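Local coordinates for Ice-binding protein (Flavobacteriaceae bacterium, PDB 5UYT) that probably binds to ice crystals and restrains their growth, as an antifreeze protein of an Antarctic bacterium built from two ice-binding-like beta-solenoid domains, at residues Val371-Tyr376 against Val390-Gly395. Sequence-based numbering, arbitrary orientation.
Sequences VDLNDY and VIINTG
Val371-Leu373 and Val390-Ile392 run side by side as parallel strands 4.7 Å apart, their directions differing by 8°; two backbone hydrogen bonds link them, Ile391 N to Val371 O and Leu373 N to Ile391 O, and Asn393 N to Leu373 O carries the ladder one step further. Valine, leucine and isoleucine suit the face that turns into the solenoid: Val371 lies over Val390, and Leu373 CB is 4.2 Å from Ile392 CG2, like residues stacking from coil to coil. On the other face Asp372 and Ile391 extend alongside each other, Asp372 OD2 lying 3.8 Å from Ile391 CD1; an aspartate suits this face because its carboxylate accepts from a water. Past the strands, Asn393 N comes in nearly end-on to Leu373 O, whereas Asn393 ND2, 3.0 Å from Leu373 O, comes from above the carbonyl plane. With CG anti to its carbonyl carbon (chi1 -74°), the carboxamide swings across to the neighbouring coil, its ND2 2.9 Å from Asp372 OD1. An asparagine suits the place because ND2 offers N-H groups both to Leu373 O and to the water bound by Asp372 OD2. With an alanine here, Leu373 O would probably keep just the backbone donor of this pair, and the bridging water would lose its amide mate. Where the two strands give way to loop, Tyr376 N donates to Thr394 O, and the tyrosine ring lays one face over Gly395, whose CA sits 3.9 Å from the ring centroid in a CH-pi contact. Glycine fits because a CB would strike Tyr376 CE1 and, at these backbone angles, jam against Thr394 O. In the right-handed beta-helix, strand 409-412 continues the ladder beyond Val390-Ile392, Val390 and Ile392 pack inward on strand 397-404, and Asn374 N bonds Thr346 OG1 of the preceding coil.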
ATOM      1  N   VAL A 371     -13.998  -8.814  16.131  1.00 17.01           N
ATOM      2  CA  VAL A 371     -13.294  -7.529  15.862  1.00 16.25           C
ATOM      3  C   VAL A 371     -13.020  -6.896  17.224  1.00 16.27           C
ATOM      4  O   VAL A 371     -13.946  -6.715  18.004  1.00 16.11           O
ATOM      5  CB  VAL A 371     -14.177  -6.586  15.021  1.00 16.05           C
ATOM      6  CG1 VAL A 371     -13.531  -5.191  14.872  1.00 15.55           C
ATOM      7  CG2 VAL A 371     -14.442  -7.204  13.628  1.00 16.58           C
ATOM      8  N   ASP A 372     -11.763  -6.594  17.507  1.00 15.66           N
ATOM      9  CA  ASP A 372     -11.426  -5.953  18.786  1.00 16.35           C
ATOM     10  C   ASP A 372     -10.520  -4.774  18.476  1.00 15.97           C
ATOM     11  O   ASP A 372      -9.400  -4.959  17.946  1.00 16.24           O
ATOM     12  CB  ASP A 372     -10.733  -6.954  19.688  1.00 17.99           C
ATOM     13  CG  ASP A 372     -10.479  -6.404  21.081  1.00 19.37           C
ATOM     14  OD1 ASP A 372     -10.250  -5.188  21.216  1.00 18.83           O
ATOM     15  OD2 ASP A 372     -10.508  -7.208  22.039  1.00 22.16           O
ATOM     16  N   LEU A 373     -11.025  -3.571  18.696  1.00 14.53           N
ATOM     17  CA  LEU A 373     -10.225  -2.347  18.440  1.00 14.47           C
ATOM     18  C   LEU A 373      -9.683  -1.900  19.777  1.00 14.14           C
ATOM     19  O   LEU A 373     -10.471  -1.607  20.686  1.00 14.66           O
ATOM     20  CB  LEU A 373     -11.078  -1.235  17.776  1.00 14.86           C
ATOM     21  CG  LEU A 373     -11.672  -1.700  16.423  1.00 14.91           C
ATOM     22  CD1 LEU A 373     -12.397  -0.500  15.846  1.00 14.82           C
ATOM     23  CD2 LEU A 373     -10.576  -2.185  15.447  1.00 15.72           C
ATOM     24  N   ASN A 374      -8.362  -1.983  19.953  1.00 14.31           N
ATOM     25  CA  ASN A 374      -7.743  -1.735  21.285  1.00 14.06           C
ATOM     26  C   ASN A 374      -7.714  -0.229  21.631  1.00 13.77           C
ATOM     27  O   ASN A 374      -7.957   0.609  20.751  1.00 13.07           O
ATOM     28  CB  ASN A 374      -6.327  -2.337  21.269  1.00 14.62           C
ATOM     29  CG  ASN A 374      -5.911  -2.892  22.609  1.00 15.27           C
ATOM     30  OD1 ASN A 374      -6.435  -2.494  23.652  1.00 15.99           O
ATOM     31  ND2 ASN A 374      -4.916  -3.795  22.598  1.00 16.41           N
ATOM     32  N   ASP A 375      -7.439   0.110  22.910  1.00 13.81           N
ATOM     33  CA  ASP A 375      -7.585   1.491  23.423  1.00 14.13           C
ATOM     34  C   ASP A 375      -6.911   2.516  22.502  1.00 14.06           C
ATOM     35  O   ASP A 375      -5.756   2.338  22.087  1.00 14.19           O
ATOM     36  CB  ASP A 375      -6.934   1.677  24.797  1.00 14.99           C
ATOM     37  CG  ASP A 375      -7.391   0.664  25.862  1.00 16.22           C
ATOM     38  OD1 ASP A 375      -8.045  -0.356  25.567  1.00 16.04           O
ATOM     39  OD2 ASP A 375      -7.035   0.924  27.042  1.00 18.18           O
ATOM     40  N   TYR A 376      -7.607   3.608  22.242  1.00 13.80           N
ATOM     41  CA  TYR A 376      -7.037   4.766  21.519  1.00 14.12           C
ATOM     42  C   TYR A 376      -6.625   4.439  20.086  1.00 14.64           C
ATOM     43  O   TYR A 376      -5.829   5.152  19.471  1.00 16.50           O
ATOM     44  CB  TYR A 376      -5.937   5.504  22.364  1.00 14.38           C
ATOM     45  CG  TYR A 376      -6.579   6.134  23.554  1.00 14.24           C
ATOM     46  CD1 TYR A 376      -7.294   7.315  23.407  1.00 15.30           C
ATOM     47  CD2 TYR A 376      -6.608   5.473  24.792  1.00 14.52           C
ATOM     48  CE1 TYR A 376      -7.953   7.886  24.480  1.00 15.79           C
ATOM     49  CE2 TYR A 376      -7.284   6.038  25.893  1.00 14.91           C
ATOM     50  CZ  TYR A 376      -7.972   7.218  25.706  1.00 15.09           C
ATOM     51  OH  TYR A 376      -8.657   7.789  26.770  1.00 16.71           O
ATOM     52  N   VAL A 390     -17.778  -8.210  19.167  1.00 18.55           N
ATOM     53  CA  VAL A 390     -17.020  -7.021  18.842  1.00 17.53           C
ATOM     54  C   VAL A 390     -16.756  -6.265  20.144  1.00 16.63           C
ATOM     55  O   VAL A 390     -17.679  -6.096  20.967  1.00 17.85           O
ATOM     56  CB  VAL A 390     -17.794  -6.126  17.839  1.00 17.16           C
ATOM     57  CG1 VAL A 390     -17.064  -4.807  17.559  1.00 16.54           C
ATOM     58  CG2 VAL A 390     -18.089  -6.902  16.551  1.00 18.95           C
ATOM     59  N   ILE A 391     -15.511  -5.831  20.331  1.00 15.95           N
ATOM     60  CA  ILE A 391     -15.178  -4.944  21.459  1.00 16.01           C
ATOM     61  C   ILE A 391     -14.507  -3.704  20.908  1.00 15.20           C
ATOM     62  O   ILE A 391     -13.546  -3.813  20.125  1.00 15.05           O
ATOM     63  CB  ILE A 391     -14.212  -5.622  22.455  1.00 17.21           C
ATOM     64  CG1 ILE A 391     -14.836  -6.895  22.993  1.00 18.27           C
ATOM     65  CG2 ILE A 391     -13.848  -4.651  23.607  1.00 17.25           C
ATOM     66  CD1 ILE A 391     -13.865  -7.725  23.832  1.00 21.42           C
ATOM     67  N   ILE A 392     -14.993  -2.530  21.306  1.00 14.10           N
ATOM     68  CA  ILE A 392     -14.364  -1.279  20.893  0.50 13.41           C
ATOM     69  C   ILE A 392     -13.995  -0.556  22.180  1.00 13.80           C
ATOM     70  O   ILE A 392     -14.864  -0.135  22.965  1.00 13.86           O
ATOM     71  CB  ILE A 392     -15.262  -0.394  20.016  0.50 12.95           C
ATOM     72  CG1 ILE A 392     -15.972  -1.225  18.935  0.50 12.98           C
ATOM     73  CG2 ILE A 392     -14.405   0.717  19.391  0.50 12.83           C
ATOM     74  CD1 ILE A 392     -16.907  -0.436  18.051  0.50 12.03           C
ATOM     75  N   ASN A 393     -12.686  -0.503  22.419  1.00 13.86           N
ATOM     76  CA  ASN A 393     -12.147  -0.096  23.735  1.00 14.32           C
ATOM     77  C   ASN A 393     -12.017   1.392  23.947  1.00 14.20           C
ATOM     78  O   ASN A 393     -12.218   2.185  23.025  1.00 14.60           O
ATOM     79  CB  ASN A 393     -10.763  -0.807  23.938  1.00 14.40           C
ATOM     80  CG  ASN A 393     -10.914  -2.304  24.245  1.00 16.09           C
ATOM     81  OD1 ASN A 393     -11.344  -2.683  25.363  1.00 17.72           O
ATOM     82  ND2 ASN A 393     -10.617  -3.166  23.252  1.00 15.50           N
ATOM     83  N   THR A 394     -11.702   1.765  25.187  1.00 14.27           N
ATOM     84  CA  THR A 394     -11.646   3.162  25.589  1.00 14.56           C
ATOM     85  C   THR A 394     -10.950   4.073  24.567  1.00 14.39           C
ATOM     86  O   THR A 394      -9.817   3.819  24.187  1.00 13.93           O
ATOM     87  CB  THR A 394     -10.850   3.251  26.888  1.00 15.89           C
ATOM     88  OG1 THR A 394     -11.528   2.455  27.895  1.00 17.59           O
ATOM     89  CG2 THR A 394     -10.758   4.735  27.363  1.00 16.14           C
ATOM     90  N   GLY A 395     -11.623   5.151  24.168  1.00 14.30           N
ATOM     91  CA  GLY A 395     -10.939   6.209  23.478  1.00 14.60           C
ATOM     92  C   GLY A 395     -10.827   5.972  21.978  1.00 13.83           C
ATOM     93  O   GLY A 395     -10.326   6.839  21.271  1.00 14.43           O
TER
HETATM   94  O   HOH W   1     -10.050  -6.131  24.307  1.00 24.97           O